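Local coordinates for uncharacterized protein YppE (PDB 2IM8) that is of unknown function but folds as a compact bundle of four helices, a member of the DUF1798 family of bacterial proteins, at residues 5-13 / 50-61; 61-70 / 113-121. One frame throughout, in Å; residues are numbered along the deposited sequence.

Interaction 1: residues 5-13 / 50-61; sequences TLLEMTEQM and LAARWAEGALEL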
loop_
_atom_site.group_PDB
_atom_site.type_symbol
_atom_site.label_atom_id
_atom_site.label_comp_id
_atom_site.label_asym_id
_atom_site.label_seq_id
_atom_site.Cartn_x
_atom_site.Cartn_y
_atom_site.Cartn_z
ATOM N N THR A 5 -15.321 3.823 1.980
ATOM C CA THR A 5 -14.119 4.554 2.375
ATOM C C THR A 5 -12.897 3.641 2.290
ATOM O O THR A 5 -11.832 4.035 1.797
ATOM C CB THR A 5 -14.249 5.063 3.822
ATOM O OG1 THR A 5 -15.437 5.852 3.937
ATOM C CG2 THR A 5 -13.048 5.891 4.213
ATOM N N LEU A 6 -13.059 2.417 2.779
ATOM C CA LEU A 6 -11.973 1.446 2.764
ATOM C C LEU A 6 -11.550 1.203 1.323
ATOM O O LEU A 6 -10.368 1.226 0.995
ATOM C CB LEU A 6 -12.437 0.127 3.383
ATOM C CG LEU A 6 -11.639 -0.489 4.534
ATOM C CD1 LEU A 6 -12.226 -1.868 4.850
ATOM C CD2 LEU A 6 -10.156 -0.610 4.172
ATOM N N LEU A 7 -12.539 0.958 0.470
ATOM C CA LEU A 7 -12.310 0.696 -0.942
ATOM C C LEU A 7 -11.535 1.842 -1.608
ATOM O O LEU A 7 -10.578 1.609 -2.358
ATOM C CB LEU A 7 -13.655 0.485 -1.646
ATOM C CG LEU A 7 -13.586 0.175 -3.141
ATOM C CD1 LEU A 7 -12.986 -1.213 -3.342
ATOM C CD2 LEU A 7 -14.989 0.253 -3.750
ATOM N N GLU A 8 -11.942 3.079 -1.342
ATOM C CA GLU A 8 -11.248 4.223 -1.928
ATOM C C GLU A 8 -9.812 4.242 -1.436
ATOM O O GLU A 8 -8.886 4.452 -2.218
ATOM C CB GLU A 8 -11.930 5.537 -1.542
ATOM C CG GLU A 8 -13.358 5.659 -2.028
ATOM C CD GLU A 8 -13.942 7.032 -1.756
ATOM O OE1 GLU A 8 -13.942 7.452 -0.578
ATOM O OE2 GLU A 8 -14.393 7.690 -2.722
HETATM N N MSE A 9 -9.627 4.023 -0.137
HETATM C CA MSE A 9 -8.281 4.018 0.426
HETATM C C MSE A 9 -7.465 2.885 -0.182
HETATM O O MSE A 9 -6.266 3.020 -0.397
HETATM C CB MSE A 9 -8.340 3.868 1.946
HETATM C CG MSE A 9 -8.860 5.099 2.653
HETATM SE SE MSE A 9 -8.779 4.847 4.552
HETATM C CE MSE A 9 -9.237 6.647 5.106
ATOM N N THR A 10 -8.122 1.766 -0.455
ATOM C CA THR A 10 -7.445 0.625 -1.058
ATOM C C THR A 10 -6.953 0.990 -2.465
ATOM O O THR A 10 -5.813 0.701 -2.827
ATOM C CB THR A 10 -8.392 -0.580 -1.166
ATOM O OG1 THR A 10 -8.836 -0.950 0.142
ATOM C CG2 THR A 10 -7.680 -1.772 -1.818
ATOM N N GLU A 11 -7.816 1.623 -3.259
ATOM C CA GLU A 11 -7.440 1.992 -4.618
ATOM C C GLU A 11 -6.365 3.069 -4.617
ATOM O O GLU A 11 -5.512 3.099 -5.503
ATOM C CB GLU A 11 -8.668 2.448 -5.415
ATOM C CG GLU A 11 -9.633 1.305 -5.766
ATOM C CD GLU A 11 -9.245 0.512 -7.025
ATOM O OE1 GLU A 11 -8.041 0.396 -7.345
ATOM O OE2 GLU A 11 -10.163 -0.013 -7.698
ATOM N N GLN A 12 -6.404 3.940 -3.612
ATOM C CA GLN A 12 -5.417 5.010 -3.475
ATOM C C GLN A 12 -4.042 4.383 -3.224
ATOM O O GLN A 12 -3.057 4.769 -3.846
ATOM C CB GLN A 12 -5.791 5.924 -2.301
ATOM C CG GLN A 12 -5.244 7.336 -2.398
ATOM C CD GLN A 12 -5.761 8.247 -1.298
ATOM O OE1 GLN A 12 -6.965 8.280 -1.004
ATOM N NE2 GLN A 12 -4.856 9.006 -0.693
HETATM N N MSE A 13 -3.977 3.415 -2.315
HETATM C CA MSE A 13 -2.711 2.746 -2.014
HETATM C C MSE A 13 -2.188 1.963 -3.217
HETATM O O MSE A 13 -0.984 1.910 -3.462
HETATM C CB MSE A 13 -2.870 1.813 -0.812
HETATM C CG MSE A 13 -3.019 2.568 0.508
HETATM SE SE MSE A 13 -3.409 1.418 2.014
HETATM C CE MSE A 13 -1.682 0.580 2.204
ATOM N N LEU A 50 -2.384 7.301 5.589
ATOM C CA LEU A 50 -3.269 6.524 4.732
ATOM C C LEU A 50 -3.237 5.038 5.120
ATOM O O LEU A 50 -4.280 4.425 5.316
ATOM C CB LEU A 50 -2.848 6.694 3.270
ATOM C CG LEU A 50 -3.527 5.851 2.185
ATOM C CD1 LEU A 50 -5.033 5.966 2.294
ATOM C CD2 LEU A 50 -3.044 6.324 0.810
ATOM N N ALA A 51 -2.035 4.475 5.236
ATOM C CA ALA A 51 -1.866 3.065 5.575
ATOM C C ALA A 51 -2.484 2.696 6.921
ATOM O O ALA A 51 -3.088 1.632 7.055
ATOM C CB ALA A 51 -0.376 2.692 5.568
ATOM N N ALA A 52 -2.335 3.574 7.909
ATOM C CA ALA A 52 -2.876 3.329 9.249
ATOM C C ALA A 52 -4.403 3.296 9.257
ATOM O O ALA A 52 -5.012 2.398 9.842
ATOM C CB ALA A 52 -2.359 4.400 10.225
ATOM N N ARG A 53 -5.024 4.272 8.602
ATOM C CA ARG A 53 -6.482 4.343 8.534
ATOM C C ARG A 53 -7.044 3.166 7.741
ATOM O O ARG A 53 -8.116 2.649 8.054
ATOM C CB ARG A 53 -6.905 5.659 7.879
ATOM C CG ARG A 53 -6.396 6.880 8.628
ATOM C CD ARG A 53 -6.574 8.150 7.832
ATOM N NE ARG A 53 -5.881 9.263 8.477
ATOM C CZ ARG A 53 -5.797 10.490 7.973
ATOM N NH1 ARG A 53 -6.365 10.771 6.807
ATOM N NH2 ARG A 53 -5.140 11.438 8.636
ATOM N N TRP A 54 -6.315 2.754 6.709
ATOM C CA TRP A 54 -6.730 1.634 5.874
ATOM C C TRP A 54 -6.720 0.356 6.708
ATOM O O TRP A 54 -7.699 -0.381 6.729
ATOM C CB TRP A 54 -5.777 1.475 4.686
ATOM C CG TRP A 54 -6.082 0.286 3.852
ATOM C CD1 TRP A 54 -7.044 0.180 2.884
ATOM C CD2 TRP A 54 -5.439 -0.990 3.924
ATOM N NE1 TRP A 54 -7.034 -1.086 2.349
ATOM C CE2 TRP A 54 -6.059 -1.824 2.971
ATOM C CE3 TRP A 54 -4.396 -1.510 4.706
ATOM C CZ2 TRP A 54 -5.671 -3.156 2.774
ATOM C CZ3 TRP A 54 -4.009 -2.833 4.515
ATOM C CH2 TRP A 54 -4.645 -3.641 3.555
ATOM N N ALA A 55 -5.601 0.105 7.389
ATOM C CA ALA A 55 -5.456 -1.085 8.225
ATOM C C ALA A 55 -6.566 -1.189 9.272
ATOM O O ALA A 55 -7.160 -2.257 9.459
ATOM C CB ALA A 55 -4.082 -1.084 8.913
ATOM N N GLU A 56 -6.848 -0.084 9.955
ATOM C CA GLU A 56 -7.895 -0.089 10.966
ATOM C C GLU A 56 -9.229 -0.457 10.323
ATOM O O GLU A 56 -10.009 -1.207 10.896
ATOM C CB GLU A 56 -7.972 1.279 11.673
ATOM C CG GLU A 56 -9.365 1.890 11.781
ATOM C CD GLU A 56 -9.613 2.962 10.722
ATOM O OE1 GLU A 56 -8.895 3.991 10.728
ATOM O OE2 GLU A 56 -10.523 2.778 9.884
ATOM N N GLY A 57 -9.482 0.056 9.124
ATOM C CA GLY A 57 -10.727 -0.256 8.444
ATOM C C GLY A 57 -10.736 -1.703 7.971
ATOM O O GLY A 57 -11.749 -2.398 8.081
ATOM N N ALA A 58 -9.600 -2.154 7.443
ATOM C CA ALA A 58 -9.468 -3.527 6.962
ATOM C C ALA A 58 -9.684 -4.486 8.123
ATOM O O ALA A 58 -10.423 -5.463 7.999
ATOM C CB ALA A 58 -8.072 -3.753 6.343
ATOM N N LEU A 59 -9.040 -4.210 9.254
ATOM C CA LEU A 59 -9.201 -5.069 10.419
ATOM C C LEU A 59 -10.657 -5.092 10.893
ATOM O O LEU A 59 -11.173 -6.143 11.285
ATOM C CB LEU A 59 -8.282 -4.608 11.546
ATOM C CG LEU A 59 -6.792 -4.841 11.280
ATOM C CD1 LEU A 59 -5.986 -4.216 12.400
ATOM C CD2 LEU A 59 -6.509 -6.349 11.170
ATOM N N GLU A 60 -11.320 -3.938 10.863
ATOM C CA GLU A 60 -12.725 -3.871 11.264
ATOM C C GLU A 60 -13.527 -4.788 10.340
ATOM O O GLU A 60 -14.360 -5.574 10.789
ATOM C CB GLU A 60 -13.264 -2.439 11.139
ATOM C CG GLU A 60 -12.787 -1.484 12.223
ATOM C CD GLU A 60 -13.442 -0.119 12.121
ATOM O OE1 GLU A 60 -14.690 -0.061 12.022
ATOM O OE2 GLU A 60 -12.711 0.896 12.146
ATOM N N LEU A 61 -13.247 -4.680 9.045
ATOM C CA LEU A 61 -13.920 -5.479 8.031
ATOM C C LEU A 61 -13.886 -6.982 8.301
ATOM O O LEU A 61 -14.887 -7.674 8.096
ATOM C CB LEU A 61 -13.294 -5.222 6.655
ATOM C CG LEU A 61 -13.805 -6.103 5.506
ATOM C CD1 LEU A 61 -15.191 -5.644 5.098
ATOM C CD2 LEU A 61 -12.854 -6.020 4.317
#

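Interaction 2: residues 61-70 / 113-121; sequences LIKVRRPKYV and VKDEIARED. With PO4 (phosphate ion), chain C.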
loop_
_atom_site.group_PDB
_atom_site.type_symbol
_atom_site.label_atom_id
_atom_site.label_comp_id
_atom_site.label_asym_id
_atom_site.label_seq_id
_atom_site.Cartn_x
_atom_site.Cartn_y
_atom_site.Cartn_z
ATOM N N LEU A 61 -13.247 -4.680 9.045
ATOM C CA LEU A 61 -13.920 -5.479 8.031
ATOM C C LEU A 61 -13.886 -6.982 8.301
ATOM O O LEU A 61 -14.887 -7.674 8.096
ATOM C CB LEU A 61 -13.294 -5.222 6.655
ATOM C CG LEU A 61 -13.805 -6.103 5.506
ATOM C CD1 LEU A 61 -15.191 -5.644 5.098
ATOM C CD2 LEU A 61 -12.854 -6.020 4.317
ATOM N N ILE A 62 -12.741 -7.486 8.758
ATOM C CA ILE A 62 -12.600 -8.916 9.013
ATOM C C ILE A 62 -13.151 -9.379 10.351
ATOM O O ILE A 62 -13.388 -10.572 10.543
ATOM C CB ILE A 62 -11.125 -9.371 8.893
ATOM C CG1 ILE A 62 -10.301 -8.823 10.051
ATOM C CG2 ILE A 62 -10.546 -8.888 7.569
ATOM C CD1 ILE A 62 -8.877 -9.345 10.081
ATOM N N LYS A 63 -13.357 -8.452 11.280
ATOM C CA LYS A 63 -13.908 -8.820 12.578
ATOM C C LYS A 63 -15.424 -8.954 12.517
ATOM O O LYS A 63 -15.980 -9.916 13.043
ATOM C CB LYS A 63 -13.517 -7.800 13.650
ATOM C CG LYS A 63 -12.287 -8.203 14.456
ATOM C CD LYS A 63 -11.918 -7.157 15.505
ATOM C CE LYS A 63 -13.041 -6.948 16.513
ATOM N NZ LYS A 63 -12.699 -5.898 17.518
ATOM N N VAL A 64 -16.089 -8.000 11.870
ATOM C CA VAL A 64 -17.544 -8.027 11.749
ATOM C C VAL A 64 -18.029 -9.349 11.152
ATOM O O VAL A 64 -18.906 -10.011 11.714
ATOM C CB VAL A 64 -18.059 -6.846 10.882
ATOM C CG1 VAL A 64 -17.226 -6.718 9.625
ATOM C CG2 VAL A 64 -19.521 -7.065 10.515
ATOM N N ARG A 65 -17.460 -9.719 10.010
ATOM C CA ARG A 65 -17.797 -10.965 9.330
ATOM C C ARG A 65 -16.484 -11.610 8.924
ATOM O O ARG A 65 -15.646 -10.968 8.296
ATOM C CB ARG A 65 -18.644 -10.695 8.083
ATOM C CG ARG A 65 -20.102 -10.356 8.364
ATOM C CD ARG A 65 -20.872 -10.141 7.064
ATOM N NE ARG A 65 -20.588 -8.840 6.461
ATOM C CZ ARG A 65 -21.176 -7.704 6.824
ATOM N NH1 ARG A 65 -22.090 -7.701 7.787
ATOM N NH2 ARG A 65 -20.852 -6.568 6.218
ATOM N N ARG A 66 -16.295 -12.874 9.287
ATOM C CA ARG A 66 -15.060 -13.562 8.947
ATOM C C ARG A 66 -14.904 -13.727 7.440
ATOM O O ARG A 66 -15.583 -14.542 6.815
ATOM C CB ARG A 66 -15.000 -14.922 9.644
ATOM C CG ARG A 66 -14.984 -14.813 11.161
ATOM C CD ARG A 66 -14.428 -16.070 11.807
ATOM N NE ARG A 66 -14.350 -15.953 13.259
ATOM C CZ ARG A 66 -13.640 -15.031 13.905
ATOM N NH1 ARG A 66 -12.937 -14.133 13.229
ATOM N NH2 ARG A 66 -13.629 -15.011 15.233
ATOM N N PRO A 67 -14.002 -12.941 6.837
ATOM C CA PRO A 67 -13.761 -13.006 5.396
ATOM C C PRO A 67 -13.174 -14.344 4.967
ATOM O O PRO A 67 -12.557 -15.053 5.761
ATOM C CB PRO A 67 -12.803 -11.846 5.163
ATOM C CG PRO A 67 -11.985 -11.868 6.403
ATOM C CD PRO A 67 -13.043 -12.026 7.480
ATOM N N LYS A 68 -13.363 -14.670 3.697
ATOM C CA LYS A 68 -12.885 -15.925 3.136
ATOM C C LYS A 68 -11.386 -15.949 2.813
ATOM O O LYS A 68 -10.691 -16.907 3.158
ATOM C CB LYS A 68 -13.693 -16.230 1.870
ATOM C CG LYS A 68 -13.349 -17.526 1.153
ATOM C CD LYS A 68 -13.862 -18.760 1.883
ATOM C CE LYS A 68 -12.824 -19.323 2.837
ATOM N NZ LYS A 68 -13.288 -20.594 3.467
ATOM N N TYR A 69 -10.883 -14.893 2.179
ATOM C CA TYR A 69 -9.479 -14.863 1.776
ATOM C C TYR A 69 -8.525 -13.830 2.379
ATOM O O TYR A 69 -7.410 -13.678 1.888
ATOM C CB TYR A 69 -9.390 -14.755 0.254
ATOM C CG TYR A 69 -10.135 -15.840 -0.485
ATOM C CD1 TYR A 69 -10.017 -17.175 -0.108
ATOM C CD2 TYR A 69 -10.925 -15.535 -1.590
ATOM C CE1 TYR A 69 -10.665 -18.186 -0.817
ATOM C CE2 TYR A 69 -11.577 -16.532 -2.306
ATOM C CZ TYR A 69 -11.442 -17.858 -1.913
ATOM O OH TYR A 69 -12.082 -18.846 -2.620
ATOM N N VAL A 70 -8.932 -13.118 3.425
ATOM C CA VAL A 70 -8.030 -12.142 4.040
ATOM C C VAL A 70 -8.031 -12.287 5.558
ATOM O O VAL A 70 -9.092 -12.380 6.173
ATOM C CB VAL A 70 -8.427 -10.688 3.685
ATOM C CG1 VAL A 70 -9.832 -10.399 4.171
ATOM C CG2 VAL A 70 -7.447 -9.711 4.316
ATOM N N VAL A 113 -8.253 -7.483 -0.257
ATOM C CA VAL A 113 -9.205 -6.690 0.512
ATOM C C VAL A 113 -10.264 -6.152 -0.443
ATOM O O VAL A 113 -11.459 -6.169 -0.138
ATOM C CB VAL A 113 -8.481 -5.524 1.250
ATOM C CG1 VAL A 113 -9.484 -4.634 1.978
ATOM C CG2 VAL A 113 -7.497 -6.097 2.250
ATOM N N LYS A 114 -9.824 -5.691 -1.611
ATOM C CA LYS A 114 -10.740 -5.176 -2.623
ATOM C C LYS A 114 -11.730 -6.268 -3.026
ATOM O O LYS A 114 -12.935 -6.017 -3.142
ATOM C CB LYS A 114 -9.961 -4.717 -3.855
ATOM C CG LYS A 114 -10.834 -4.236 -5.007
ATOM C CD LYS A 114 -9.974 -3.852 -6.215
ATOM C CE LYS A 114 -10.816 -3.350 -7.381
ATOM N NZ LYS A 114 -9.952 -2.939 -8.531
ATOM N N ASP A 115 -11.217 -7.477 -3.249
ATOM C CA ASP A 115 -12.075 -8.595 -3.630
ATOM C C ASP A 115 -13.111 -8.893 -2.540
ATOM O O ASP A 115 -14.279 -9.106 -2.853
ATOM C CB ASP A 115 -11.260 -9.867 -3.897
ATOM C CG ASP A 115 -10.348 -9.757 -5.120
ATOM O OD1 ASP A 115 -10.519 -8.831 -5.942
ATOM O OD2 ASP A 115 -9.459 -10.625 -5.259
ATOM N N GLU A 116 -12.688 -8.920 -1.275
ATOM C CA GLU A 116 -13.609 -9.193 -0.165
ATOM C C GLU A 116 -14.714 -8.141 -0.118
ATOM O O GLU A 116 -15.893 -8.467 0.010
ATOM C CB GLU A 116 -12.874 -9.198 1.184
ATOM C CG GLU A 116 -11.955 -10.392 1.448
ATOM C CD GLU A 116 -12.691 -11.730 1.564
ATOM O OE1 GLU A 116 -13.729 -11.798 2.262
ATOM O OE2 GLU A 116 -12.216 -12.720 0.968
ATOM N N ILE A 117 -14.325 -6.878 -0.221
ATOM C CA ILE A 117 -15.292 -5.793 -0.198
ATOM C C ILE A 117 -16.357 -5.985 -1.279
ATOM O O ILE A 117 -17.552 -6.020 -0.977
ATOM C CB ILE A 117 -14.604 -4.435 -0.410
ATOM C CG1 ILE A 117 -13.702 -4.122 0.789
ATOM C CG2 ILE A 117 -15.653 -3.355 -0.619
ATOM C CD1 ILE A 117 -12.921 -2.827 0.663
ATOM N N ALA A 118 -15.918 -6.123 -2.528
ATOM C CA ALA A 118 -16.831 -6.303 -3.653
ATOM C C ALA A 118 -17.721 -7.534 -3.484
ATOM O O ALA A 118 -18.910 -7.498 -3.806
ATOM C CB ALA A 118 -16.043 -6.405 -4.950
ATOM N N ARG A 119 -17.145 -8.617 -2.972
ATOM C CA ARG A 119 -17.885 -9.858 -2.769
ATOM C C ARG A 119 -18.995 -9.705 -1.723
ATOM O O ARG A 119 -20.133 -10.132 -1.936
ATOM C CB ARG A 119 -16.921 -10.965 -2.337
ATOM C CG ARG A 119 -17.542 -12.347 -2.249
ATOM C CD ARG A 119 -16.511 -13.379 -1.810
ATOM N NE ARG A 119 -16.103 -13.200 -0.422
ATOM C CZ ARG A 119 -16.918 -13.347 0.621
ATOM N NH1 ARG A 119 -18.189 -13.673 0.428
ATOM N NH2 ARG A 119 -16.464 -13.175 1.857
ATOM N N GLU A 120 -18.656 -9.091 -0.594
ATOM C CA GLU A 120 -19.608 -8.894 0.494
ATOM C C GLU A 120 -20.535 -7.704 0.292
ATOM O O GLU A 120 -21.635 -7.667 0.848
ATOM C CB GLU A 120 -18.848 -8.746 1.812
ATOM C CG GLU A 120 -18.184 -10.039 2.251
ATOM C CD GLU A 120 -16.863 -9.820 2.947
ATOM O OE1 GLU A 120 -16.853 -9.185 4.023
ATOM O OE2 GLU A 120 -15.834 -10.285 2.408
ATOM N N ASP A 121 -20.098 -6.739 -0.507
ATOM C CA ASP A 121 -20.903 -5.551 -0.766
ATOM C C ASP A 121 -21.980 -5.867 -1.798
ATOM O O ASP A 121 -22.935 -5.108 -1.964
ATOM C CB ASP A 121 -20.011 -4.403 -1.245
ATOM C CG ASP A 121 -20.753 -3.082 -1.347
ATOM O OD1 ASP A 121 -21.537 -2.752 -0.429
ATOM O OD2 ASP A 121 -20.537 -2.366 -2.345
HETATM P P PO4 C . -11.233 -6.606 -9.675
HETATM O O1 PO4 C . -12.238 -5.618 -10.158
HETATM O O2 PO4 C . -10.840 -7.504 -10.800
HETATM O O3 PO4 C . -11.822 -7.414 -8.575
HETATM O O4 PO4 C . -10.036 -5.888 -9.171
#

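Interaction 1: residues 5-13 / 50-61
Trp-54 of helix 36-64 plugs into a hole formed by Leu-6, Met-9, Thr-10 and Met-13 of helix 3-29, a knobs-into-holes contact between two helices of the bundle whose local axes run 134° apart. With CG anti to the backbone N (chi1 176°), the indole leans across to the other helix. Followed outward, the side chain begins with Trp-54 CB, 3.6 Å from Met-13 SE, and CG is closer still to the same selenium. The selenomethionine sits over one face of the five-membered ring, SE 3.8 Å from its centroid, in a Met-aromatic contact; on the opposite face of the indole, toward the six-membered ring, lies Ala-58 CB of its own helix. CD1 then meets Leu-6 CD2 at 3.5 Å and the CB of Met-9 near the ring edge. At NE1 the N-H, in the ring plane, donates to Thr-10 OG1 (2.9 Å, 147°). That hydroxyl in turn donates to Leu-6 O from above the carbonyl plane, which fixes its proton and leaves the oxygen to accept from the indole. The Trp-54 side chain also touches Leu-110 and Val-113 of helix 96-121 and Ile-75 of helix 72-91. Leu-6 answers as a reciprocal knob among Trp-54, Gly-57, Ala-58 and Leu-61, its CD1 3.3 Å from Gly-57 O where the backbones come nearest. The contact is thus almost wholly apolar; its one crossing hydrogen bond satisfies the buried indole N-H and, with the packing on both faces, helps hold the ring's rotation.

Interaction 2: residues 61-70 / 113-121
A buried carboxylate takes hold of a loop by its backbone: Glu-116 accepts from two successive peptide N-H groups, Lys-68 N to OE1 (3.2 Å) and Tyr-69 N to OE2 (2.8 Å, 157°). The loop joins helix 36-64 to helix 72-91 in the four-helix bundle, and Glu-116 pins it against the C-terminal part of helix 96-121. Both amides come from above the carboxylate plane. The bend of the Glu-116 chain at chi2 (-65°) turns the carboxylate up against the loop, and Val-70 CG1 packs on its CG at 3.5 Å. Pro-67 CB lies beside OE1, while the Tyr-69 ring stands almost perpendicular to the carboxylate. Arg-119 NH2 lies between Glu-116 OE1 and Glu-120 OE2 in a salt-bridge network, the second a contact of charges only, and would be expected to offset the two acids in part. Deeper in, Leu-61 CD2 reaches Ile-117 CG1 at 4.1 Å, and Val-70 meets Val-113, continuing the apolar core toward Ile-75. On the side away from the loop, Lys-114 NZ hydrogen-bonds a phosphate ion, probably from the crystallisation liquor, and forms a salt bridge with Glu-11. Arg-119 NH2, for its part, donates to Glu-116 OE1 at 3.1 Å on the syn side, across the carboxylate plane from Lys-68 N.

Both contacts use helix 36-64, and Leu-61 belongs to each: interaction 1 joins residues 50-61 of that helix to helix 3-29, whereas interaction 2 joins the helix's last turn and the following loop to helix 96-121. Interaction 1 is the more deeply buried, its centre about 9 Å from the centre of the chain, against about 17 Å for that of interaction 2, which is only partly buried. Their chemistry follows: aromatic, selenium and aliphatic packing with a single crossing hydrogen bond inside, carboxylate-to-backbone bonds and one salt-bridge network beside a smaller apolar patch near the bundle end. The two meet where Trp-54 packs on Val-113 and Leu-6 on Ile-117, and at the Glu-11 to Lys-114 salt bridge.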